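Local coordinates for protein putative phosphomethylpyrimidine kinase (Bacteroides thetaiotaomicron, PDB 3MBH) that probably phosphorylates the vitamin B6 aldehyde pyridoxal with ATP, as a ribokinase-clan kinase, and is captured here with pyridoxal bound, at residues A11-L16 / D79-G84; C39-A44 / K66-W71; F57-D62 / S88-Q93. All blocks are in the same frame, centred on the assembly; numbering follows the deposited sequence.

Contact 1 of 3, residues A11-L16 / D79-G84. With PXL (3-hydroxy-5-(hydroxymethyl)-2-methylisonicotinaldehyde), chain G.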
loop_
_atom_site.group_PDB
_atom_site.type_symbol
_atom_site.label_atom_id
_atom_site.label_comp_id
_atom_site.label_asym_id
_atom_site.label_seq_id
_atom_site.Cartn_x
_atom_site.Cartn_y
_atom_site.Cartn_z
ATOM N N ALA A 11 -24.483 5.985 -13.623
ATOM C CA ALA A 11 -25.794 6.307 -13.088
ATOM C C ALA A 11 -26.280 5.035 -12.328
ATOM O O ALA A 11 -26.381 3.963 -12.930
ATOM C CB ALA A 11 -26.782 6.716 -14.230
ATOM N N ALA A 12 -26.597 5.183 -11.038
ATOM C CA ALA A 12 -26.973 4.106 -10.162
ATOM C C ALA A 12 -28.458 4.192 -9.823
ATOM O O ALA A 12 -28.892 5.080 -9.075
ATOM C CB ALA A 12 -26.104 4.107 -8.879
ATOM N N VAL A 13 -29.234 3.305 -10.427
ATOM C CA VAL A 13 -30.706 3.259 -10.302
ATOM C C VAL A 13 -31.080 2.175 -9.241
ATOM O O VAL A 13 -31.336 1.029 -9.567
ATOM C CB VAL A 13 -31.403 3.013 -11.679
ATOM C CG1 VAL A 13 -32.926 3.245 -11.532
ATOM C CG2 VAL A 13 -30.742 3.907 -12.801
ATOM N N HIS A 14 -31.047 2.599 -7.979
ATOM C CA HIS A 14 -31.213 1.761 -6.845
ATOM C C HIS A 14 -31.895 2.592 -5.776
ATOM O O HIS A 14 -31.903 3.823 -5.846
ATOM C CB HIS A 14 -29.863 1.307 -6.265
ATOM C CG HIS A 14 -29.027 0.480 -7.194
ATOM N ND1 HIS A 14 -28.920 -0.884 -7.063
ATOM C CD2 HIS A 14 -28.182 0.830 -8.192
ATOM C CE1 HIS A 14 -28.114 -1.358 -8.001
ATOM N NE2 HIS A 14 -27.650 -0.341 -8.707
ATOM N N ASP A 15 -32.444 1.913 -4.781
ATOM C CA ASP A 15 -32.976 2.557 -3.621
ATOM C C ASP A 15 -31.904 3.057 -2.618
ATOM O O ASP A 15 -30.723 2.673 -2.657
ATOM C CB ASP A 15 -33.948 1.618 -2.953
ATOM C CG ASP A 15 -33.243 0.469 -2.278
ATOM O OD1 ASP A 15 -33.041 -0.598 -2.955
ATOM O OD2 ASP A 15 -32.793 0.676 -1.111
ATOM N N LEU A 16 -32.335 3.958 -1.724
ATOM C CA LEU A 16 -31.542 4.425 -0.592
ATOM C C LEU A 16 -32.187 3.888 0.659
ATOM O O LEU A 16 -33.312 4.274 0.994
ATOM C CB LEU A 16 -31.474 5.935 -0.526
ATOM C CG LEU A 16 -30.484 6.562 0.514
ATOM C CD1 LEU A 16 -29.017 6.362 0.068
ATOM C CD2 LEU A 16 -30.744 8.016 0.752
ATOM N N ASP A 79 -20.985 6.801 -18.436
ATOM C CA ASP A 79 -20.178 5.716 -19.007
ATOM C C ASP A 79 -20.832 4.387 -18.721
ATOM O O ASP A 79 -20.610 3.405 -19.434
ATOM C CB ASP A 79 -18.792 5.801 -18.431
ATOM C CG ASP A 79 -18.160 7.164 -18.716
ATOM O OD1 ASP A 79 -17.826 7.354 -19.882
ATOM O OD2 ASP A 79 -18.090 8.056 -17.817
ATOM N N ALA A 80 -21.675 4.360 -17.690
ATOM C CA ALA A 80 -22.409 3.165 -17.393
ATOM C C ALA A 80 -23.691 3.484 -16.688
ATOM O O ALA A 80 -23.805 4.537 -16.109
ATOM C CB ALA A 80 -21.578 2.220 -16.568
ATOM N N ILE A 81 -24.654 2.569 -16.779
ATOM C CA ILE A 81 -25.930 2.644 -16.064
ATOM C C ILE A 81 -26.132 1.278 -15.407
ATOM O O ILE A 81 -26.036 0.229 -16.062
ATOM C CB ILE A 81 -27.150 2.937 -16.975
ATOM C CG1 ILE A 81 -26.936 4.254 -17.718
ATOM C CG2 ILE A 81 -28.487 2.915 -16.128
ATOM C CD1 ILE A 81 -27.968 4.621 -18.752
ATOM N N TYR A 82 -26.383 1.325 -14.087
ATOM C CA TYR A 82 -26.425 0.122 -13.276
ATOM C C TYR A 82 -27.675 0.194 -12.448
ATOM O O TYR A 82 -27.803 1.049 -11.555
ATOM C CB TYR A 82 -25.135 0.052 -12.426
ATOM C CG TYR A 82 -25.107 -0.888 -11.243
ATOM C CD1 TYR A 82 -25.941 -2.000 -11.169
ATOM C CD2 TYR A 82 -24.185 -0.705 -10.215
ATOM C CE1 TYR A 82 -25.936 -2.812 -10.067
ATOM C CE2 TYR A 82 -24.160 -1.538 -9.116
ATOM C CZ TYR A 82 -25.000 -2.600 -9.051
ATOM O OH TYR A 82 -25.012 -3.448 -7.962
ATOM N N THR A 83 -28.546 -0.773 -12.670
ATOM C CA THR A 83 -29.829 -0.789 -12.030
ATOM C C THR A 83 -29.951 -1.927 -11.051
ATOM O O THR A 83 -29.357 -2.994 -11.238
ATOM C CB THR A 83 -31.004 -0.899 -13.078
ATOM O OG1 THR A 83 -31.131 -2.247 -13.564
ATOM C CG2 THR A 83 -30.794 0.034 -14.203
ATOM N N GLY A 84 -30.798 -1.727 -10.040
ATOM C CA GLY A 84 -31.129 -2.771 -9.088
ATOM C C GLY A 84 -32.565 -2.687 -8.588
ATOM O O GLY A 84 -33.569 -2.742 -9.395
HETATM O OP4 PXL G . -30.617 -5.730 -3.803
HETATM C C5A PXL G . -31.165 -6.227 -2.591
HETATM C C5 PXL G . -32.092 -5.161 -1.996
HETATM C C6 PXL G . -32.099 -3.824 -2.341
HETATM N N1 PXL G . -32.957 -2.959 -1.800
HETATM C C2 PXL G . -33.869 -3.232 -0.844
HETATM C C3 PXL G . -33.945 -4.623 -0.378
HETATM C C4 PXL G . -33.033 -5.606 -1.011
HETATM C C4A PXL G . -32.945 -7.012 -0.623
HETATM O O4A PXL G . -33.490 -7.237 0.411
HETATM O O3 PXL G . -34.829 -5.069 0.528
HETATM C C2A PXL G . -34.700 -2.065 -0.336
#
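Parallel strand pairing in the central sheet joins strand 11-13 to strand 80-83, their short axes 14° apart. The hydrogen-bond ladder starts at A11 N, which gives to A80 O at 3.0 Å. A11 O is returned a bond by Y82 N, 2.9 Å away. V13 N then donates to Y82 O at 2.9 Å, and G84 N, just beyond the strand, closes the series on V13 O at 2.8 Å. This stepping from one residue to the next but one, with A11 facing I81 and V13 facing T83, is the evidence for the parallel register.

On the sheet face carrying these four residues, apolar branches lie side by side: V13 CG2 meets I81 CG2 at 4.1 Å, and V13 CB sits 4.0 Å from T83 CG2. A12 and Y82 point to the other face, packed against helices 24-33 and 223-236. There H14 turns back over the strand pair; with CG beside its own backbone N (chi1 -62°), the imidazole reaches Y82 and sets its NE2 above the middle of the phenol ring. The two planes stand at 81° with centroids 4.3 Å apart, a T-shaped stack in which H14 supplies the edge. G84 N lies over one imidazole face, so the histidine is wedged between ring and backbone.

Just past the paired residues, D15 OD1 approaches N1 of the bound pyridoxal to 2.6 Å, while D15 OD2 is hydrogen-bonded to S17 and S23. T50, Q51 and D225 bind the ligand as well. The arrangement is consistent with the ribokinase-like alpha/beta fold, in which the substrate site lies at the C-terminal ends of the parallel strands.

Contact 2 of 3, residues C39-A44 / K66-W71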
loop_
_atom_site.group_PDB
_atom_site.type_symbol
_atom_site.label_atom_id
_atom_site.label_comp_id
_atom_site.label_asym_id
_atom_site.label_seq_id
_atom_site.Cartn_x
_atom_site.Cartn_y
_atom_site.Cartn_z
ATOM N N CYS A 39 -23.594 8.401 -9.572
ATOM C CA CYS A 39 -24.631 9.415 -9.655
ATOM C C CYS A 39 -25.959 8.722 -9.419
ATOM O O CYS A 39 -26.522 8.082 -10.330
ATOM C CB CYS A 39 -24.613 10.079 -11.002
ATOM S SG CYS A 39 -23.160 11.023 -11.338
ATOM N N PRO A 40 -26.497 8.862 -8.206
ATOM C CA PRO A 40 -27.724 8.139 -7.861
ATOM C C PRO A 40 -29.000 8.684 -8.529
ATOM O O PRO A 40 -29.220 9.922 -8.541
ATOM C CB PRO A 40 -27.845 8.313 -6.346
ATOM C CG PRO A 40 -27.015 9.546 -6.033
ATOM C CD PRO A 40 -25.935 9.613 -7.074
ATOM N N LEU A 41 -29.775 7.754 -9.090
ATOM C CA LEU A 41 -31.170 7.949 -9.495
ATOM C C LEU A 41 -31.986 7.070 -8.549
ATOM O O LEU A 41 -32.220 5.920 -8.834
ATOM C CB LEU A 41 -31.409 7.502 -10.925
ATOM C CG LEU A 41 -32.809 7.795 -11.493
ATOM C CD1 LEU A 41 -33.110 9.292 -11.401
ATOM C CD2 LEU A 41 -32.902 7.264 -12.937
ATOM N N PRO A 42 -32.396 7.620 -7.401
ATOM C CA PRO A 42 -32.951 6.820 -6.338
ATOM C C PRO A 42 -34.382 6.359 -6.634
ATOM O O PRO A 42 -35.186 7.143 -7.116
ATOM C CB PRO A 42 -32.898 7.767 -5.125
ATOM C CG PRO A 42 -33.003 9.150 -5.742
ATOM C CD PRO A 42 -32.242 9.042 -7.017
ATOM N N THR A 43 -34.652 5.068 -6.409
ATOM C CA THR A 43 -35.921 4.434 -6.772
ATOM C C THR A 43 -36.941 4.484 -5.641
ATOM O O THR A 43 -38.162 4.357 -5.888
ATOM C CB THR A 43 -35.681 2.997 -7.190
ATOM O OG1 THR A 43 -35.058 2.292 -6.093
ATOM C CG2 THR A 43 -34.729 2.935 -8.497
ATOM N N ALA A 44 -36.439 4.661 -4.426
ATOM C CA ALA A 44 -37.231 4.577 -3.203
ATOM C C ALA A 44 -36.350 5.017 -2.049
ATOM O O ALA A 44 -35.137 4.948 -2.154
ATOM C CB ALA A 44 -37.748 3.149 -2.929
ATOM N N LYS A 66 -38.413 13.677 -13.171
ATOM C CA LYS A 66 -38.013 15.065 -12.895
ATOM C C LYS A 66 -36.491 15.166 -12.813
ATOM O O LYS A 66 -35.892 16.118 -13.372
ATOM C CB LYS A 66 -38.669 15.547 -11.598
ATOM C CG LYS A 66 -40.212 15.599 -11.687
ATOM C CD LYS A 66 -40.789 16.106 -10.352
ATOM C CE LYS A 66 -42.267 16.214 -10.391
ATOM N NZ LYS A 66 -42.739 16.399 -9.025
ATOM N N ILE A 67 -35.865 14.160 -12.197
ATOM C CA ILE A 67 -34.415 14.083 -12.128
ATOM C C ILE A 67 -33.809 13.866 -13.530
ATOM O O ILE A 67 -32.911 14.594 -13.949
ATOM C CB ILE A 67 -33.947 12.981 -11.155
ATOM C CG1 ILE A 67 -34.296 13.366 -9.703
ATOM C CG2 ILE A 67 -32.458 12.751 -11.302
ATOM C CD1 ILE A 67 -34.225 12.125 -8.704
ATOM N N ILE A 68 -34.308 12.875 -14.261
ATOM C CA ILE A 68 -33.847 12.624 -15.646
ATOM C C ILE A 68 -33.902 13.916 -16.487
ATOM O O ILE A 68 -32.939 14.248 -17.221
ATOM C CB ILE A 68 -34.663 11.492 -16.252
ATOM C CG1 ILE A 68 -34.318 10.171 -15.529
ATOM C CG2 ILE A 68 -34.448 11.368 -17.796
ATOM C CD1 ILE A 68 -35.317 8.987 -15.806
ATOM N N ALA A 69 -34.962 14.700 -16.329
ATOM C CA ALA A 69 -35.142 15.885 -17.127
ATOM C C ALA A 69 -34.038 16.901 -16.857
ATOM O O ALA A 69 -33.533 17.521 -17.812
ATOM C CB ALA A 69 -36.525 16.519 -16.912
ATOM N N GLU A 70 -33.632 17.023 -15.583
ATOM C CA GLU A 70 -32.550 17.933 -15.229
ATOM C C GLU A 70 -31.241 17.405 -15.777
ATOM O O GLU A 70 -30.409 18.174 -16.264
ATOM C CB GLU A 70 -32.425 18.106 -13.708
ATOM C CG GLU A 70 -33.614 18.742 -13.039
ATOM C CD GLU A 70 -33.964 20.093 -13.633
ATOM O OE1 GLU A 70 -33.062 20.905 -13.830
ATOM O OE2 GLU A 70 -35.158 20.352 -13.910
ATOM N N TRP A 71 -31.056 16.089 -15.707
ATOM C CA TRP A 71 -29.821 15.503 -16.201
ATOM C C TRP A 71 -29.652 15.775 -17.710
ATOM O O TRP A 71 -28.550 16.056 -18.203
ATOM C CB TRP A 71 -29.803 14.042 -15.881
ATOM C CG TRP A 71 -29.481 13.747 -14.431
ATOM C CD1 TRP A 71 -29.162 14.642 -13.441
ATOM C CD2 TRP A 71 -29.381 12.448 -13.836
ATOM N NE1 TRP A 71 -28.901 13.968 -12.271
ATOM C CE2 TRP A 71 -29.033 12.624 -12.486
ATOM C CE3 TRP A 71 -29.602 11.153 -14.301
ATOM C CZ2 TRP A 71 -28.876 11.541 -11.618
ATOM C CZ3 TRP A 71 -29.437 10.116 -13.478
ATOM C CH2 TRP A 71 -29.083 10.286 -12.138
#
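L41 carries the apolar part of this contact, fitting its side chain between three residues of helix 64-73. With CG anti to the backbone N (chi1 -174°) the side chain is carried out toward the helix, and chi2 of 57° then turns CD1 to I67 and CD2 to I68. L41 CD1 presses on I67 CG2 at 3.5 Å, a tight approach between side chains that run past each other in opposite senses. The other branch, L41 CD2, reaches I68 CD1 at 4.1 Å. Nearer the backbone, L41 CB lies 3.8 Å from W71 CH2, and P42 CD adds a touch on I67 CD1 at 4.0 Å.

Ring-to-carbonyl contacts form the second group. P40 O faces the rim of the W71 indole close to its plane, 3.5 Å from CZ2, so the carbonyl oxygen meets the C-H edge rather than the pi cloud. C39 O approaches W71 CH2 obliquely. Within the helix, I67 CG2 lies over one indole face, one turn earlier, so that face is backed by the helix's own side chain.

The polar end of the indole is satisfied elsewhere: W71 NE1 is hydrogen-bonded to S47 O of the second subunit, and F78 of the same chain makes an edge-to-face stack with the ring.

No hydrogen bond crosses between the two segments. With 263 Å² buried, the seating of the helix here rests on interlocking apolar shape, and W71 spends its indole N-H on the subunit interface.

Contact 3 of 3, residues F57-D62 / S88-Q93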
loop_
_atom_site.group_PDB
_atom_site.type_symbol
_atom_site.label_atom_id
_atom_site.label_comp_id
_atom_site.label_asym_id
_atom_site.label_seq_id
_atom_site.Cartn_x
_atom_site.Cartn_y
_atom_site.Cartn_z
ATOM N N PHE A 57 -41.159 3.052 3.811
ATOM C CA PHE A 57 -41.033 2.968 2.380
ATOM C C PHE A 57 -41.632 4.216 1.708
ATOM O O PHE A 57 -42.776 4.551 1.929
ATOM C CB PHE A 57 -41.754 1.717 1.879
ATOM C CG PHE A 57 -41.601 1.496 0.426
ATOM C CD1 PHE A 57 -40.460 0.918 -0.070
ATOM C CD2 PHE A 57 -42.563 1.948 -0.470
ATOM C CE1 PHE A 57 -40.274 0.727 -1.425
ATOM C CE2 PHE A 57 -42.386 1.770 -1.839
ATOM C CZ PHE A 57 -41.253 1.146 -2.315
ATOM N N LEU A 58 -40.833 4.899 0.896
ATOM C CA LEU A 58 -41.302 5.979 0.062
ATOM C C LEU A 58 -40.877 5.687 -1.408
ATOM O O LEU A 58 -39.678 5.655 -1.745
ATOM C CB LEU A 58 -40.717 7.312 0.515
ATOM C CG LEU A 58 -41.192 8.542 -0.286
ATOM C CD1 LEU A 58 -42.702 8.876 -0.122
ATOM C CD2 LEU A 58 -40.321 9.717 0.083
ATOM N N ASP A 59 -41.882 5.579 -2.259
ATOM C CA ASP A 59 -41.751 5.249 -3.677
ATOM C C ASP A 59 -41.340 6.520 -4.359
ATOM O O ASP A 59 -42.048 7.506 -4.262
ATOM C CB ASP A 59 -43.149 4.803 -4.200
ATOM C CG ASP A 59 -43.192 4.556 -5.739
ATOM O OD1 ASP A 59 -42.164 4.573 -6.448
ATOM O OD2 ASP A 59 -44.310 4.292 -6.239
ATOM N N LEU A 60 -40.231 6.522 -5.067
ATOM C CA LEU A 60 -39.794 7.760 -5.746
ATOM C C LEU A 60 -40.069 7.791 -7.278
ATOM O O LEU A 60 -39.461 8.626 -8.009
ATOM C CB LEU A 60 -38.317 8.040 -5.456
ATOM C CG LEU A 60 -37.927 8.356 -3.996
ATOM C CD1 LEU A 60 -36.399 8.415 -3.929
ATOM C CD2 LEU A 60 -38.579 9.651 -3.515
ATOM N N THR A 61 -40.976 6.915 -7.738
ATOM C CA THR A 61 -41.302 6.774 -9.161
ATOM C C THR A 61 -41.550 8.130 -9.799
ATOM O O THR A 61 -40.983 8.429 -10.843
ATOM C CB THR A 61 -42.550 5.878 -9.412
ATOM O OG1 THR A 61 -42.322 4.586 -8.826
ATOM C CG2 THR A 61 -42.914 5.740 -10.961
ATOM N N ASP A 62 -42.381 8.946 -9.159
ATOM C CA ASP A 62 -42.712 10.201 -9.765
ATOM C C ASP A 62 -41.643 11.300 -9.701
ATOM O O ASP A 62 -41.750 12.283 -10.434
ATOM C CB ASP A 62 -44.030 10.678 -9.243
ATOM C CG ASP A 62 -45.162 9.699 -9.593
ATOM O OD1 ASP A 62 -45.206 9.221 -10.746
ATOM O OD2 ASP A 62 -45.977 9.394 -8.693
ATOM N N SER A 88 -41.421 0.593 -7.939
ATOM C CA SER A 88 -42.753 0.206 -8.359
ATOM C C SER A 88 -42.657 -0.421 -9.756
ATOM O O SER A 88 -41.672 -0.267 -10.448
ATOM C CB SER A 88 -43.712 1.433 -8.398
ATOM O OG SER A 88 -43.492 2.201 -9.594
ATOM N N PRO A 89 -43.697 -1.108 -10.200
ATOM C CA PRO A 89 -43.658 -1.620 -11.579
ATOM C C PRO A 89 -43.617 -0.558 -12.683
ATOM O O PRO A 89 -43.190 -0.859 -13.802
ATOM C CB PRO A 89 -44.922 -2.482 -11.680
ATOM C CG PRO A 89 -45.270 -2.758 -10.220
ATOM C CD PRO A 89 -44.838 -1.596 -9.429
ATOM N N ARG A 90 -44.078 0.651 -12.381
ATOM C CA ARG A 90 -44.041 1.768 -13.319
ATOM C C ARG A 90 -42.584 2.195 -13.654
ATOM O O ARG A 90 -42.327 2.828 -14.652
ATOM C CB ARG A 90 -44.834 2.957 -12.753
ATOM C CG ARG A 90 -46.313 2.702 -12.729
ATOM C CD ARG A 90 -47.156 3.661 -11.905
ATOM N NE ARG A 90 -46.978 3.377 -10.469
ATOM C CZ ARG A 90 -46.433 4.207 -9.590
ATOM N NH1 ARG A 90 -46.056 5.426 -9.932
ATOM N NH2 ARG A 90 -46.339 3.836 -8.320
ATOM N N GLN A 91 -41.646 1.860 -12.794
ATOM C CA GLN A 91 -40.274 2.270 -13.008
ATOM C C GLN A 91 -39.618 1.536 -14.146
ATOM O O GLN A 91 -38.712 2.066 -14.749
ATOM C CB GLN A 91 -39.427 2.110 -11.733
ATOM C CG GLN A 91 -39.970 2.967 -10.602
ATOM C CD GLN A 91 -39.049 3.083 -9.413
ATOM O OE1 GLN A 91 -37.939 2.548 -9.434
ATOM N NE2 GLN A 91 -39.526 3.732 -8.346
ATOM N N ILE A 92 -40.094 0.350 -14.483
ATOM C CA ILE A 92 -39.385 -0.398 -15.514
ATOM C C ILE A 92 -39.340 0.396 -16.822
ATOM O O ILE A 92 -38.284 0.570 -17.409
ATOM C CB ILE A 92 -39.889 -1.807 -15.719
ATOM C CG1 ILE A 92 -39.287 -2.716 -14.630
ATOM C CG2 ILE A 92 -39.465 -2.299 -17.164
ATOM C CD1 ILE A 92 -39.953 -2.551 -13.175
ATOM N N GLN A 93 -40.451 0.978 -17.207
ATOM C CA GLN A 93 -40.499 1.688 -18.488
ATOM C C GLN A 93 -39.777 3.031 -18.443
ATOM O O GLN A 93 -39.181 3.458 -19.411
ATOM C CB GLN A 93 -41.933 1.850 -18.968
ATOM C CG GLN A 93 -42.449 0.690 -19.770
ATOM C CD GLN A 93 -41.608 0.359 -21.051
ATOM O OE1 GLN A 93 -41.154 1.245 -21.802
ATOM N NE2 GLN A 93 -41.395 -0.918 -21.262
HETATM O O HOH W 1 -45.561 7.031 -7.555
#
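T61, R90 and Q91 have the most surface buried here: the T61 hydroxyl takes bonds from Q91 and S88, while T61 CG2 meets R90. Q91 NE2 gives a nearly straight bond (164°) to T61 OG1 at 3.0 Å, with the oxygen lying in the amide plane. S88 OG donates to the same atom at 2.8 Å. With OG1 beside its own backbone N (chi1 -57°), T61 turns CG2 the other way, onto R90, where it lies 3.3 Å from NH1.

R90 bends at chi3 to bring its guanidinium across to the acidic side. NH2 forms a salt bridge with D59 OD2 at 2.9 Å, the carboxylate and guanidinium planes being 63° apart. A water accepts from R90 NH1 at 2.9 Å and lies beside D62, whose own ion pair with R90 is long. D59 OD1 accepts from T61 N at 2.9 Å, an Asx turn, and more weakly from Q91 NE2. Replacing D59 by alanine is likely to strip R90 NH2 of its salt-bridge partner and leave T61 N without the OD1 that closes the Asx turn.

Q91 is also held from outside the two segments, by G87 N at OE1 and T43 O at NE2. The contact thus ties the exit of strand 57-59 to the start of helix 91-102, with strand 44-46 flanking the former and helix 127-136 the latter.

All three contacts lie on the same side of the chain's centre and reach one mixed sheet. Centre to centre, contacts 1 and 2 are about 10 Å apart, contacts 2 and 3 about 12 Å, and contacts 1 and 3 about 14 Å. Strand 9-17 lies between 37-40 and 80-83, so A12 also bonds to C39 and L41, joining contact 1 to contact 2. The T43 O to L60 N bond and the packing of P42 on L60 link contacts 2 and 3. Along the chain, contact 2 is nested within contact 1, whereas contact 3 alternates with both. Pocket-side strands and peripheral helices are thereby connected through the sheet; the second subunit is reached mainly by contact 2, and also by contacts 1 and 3.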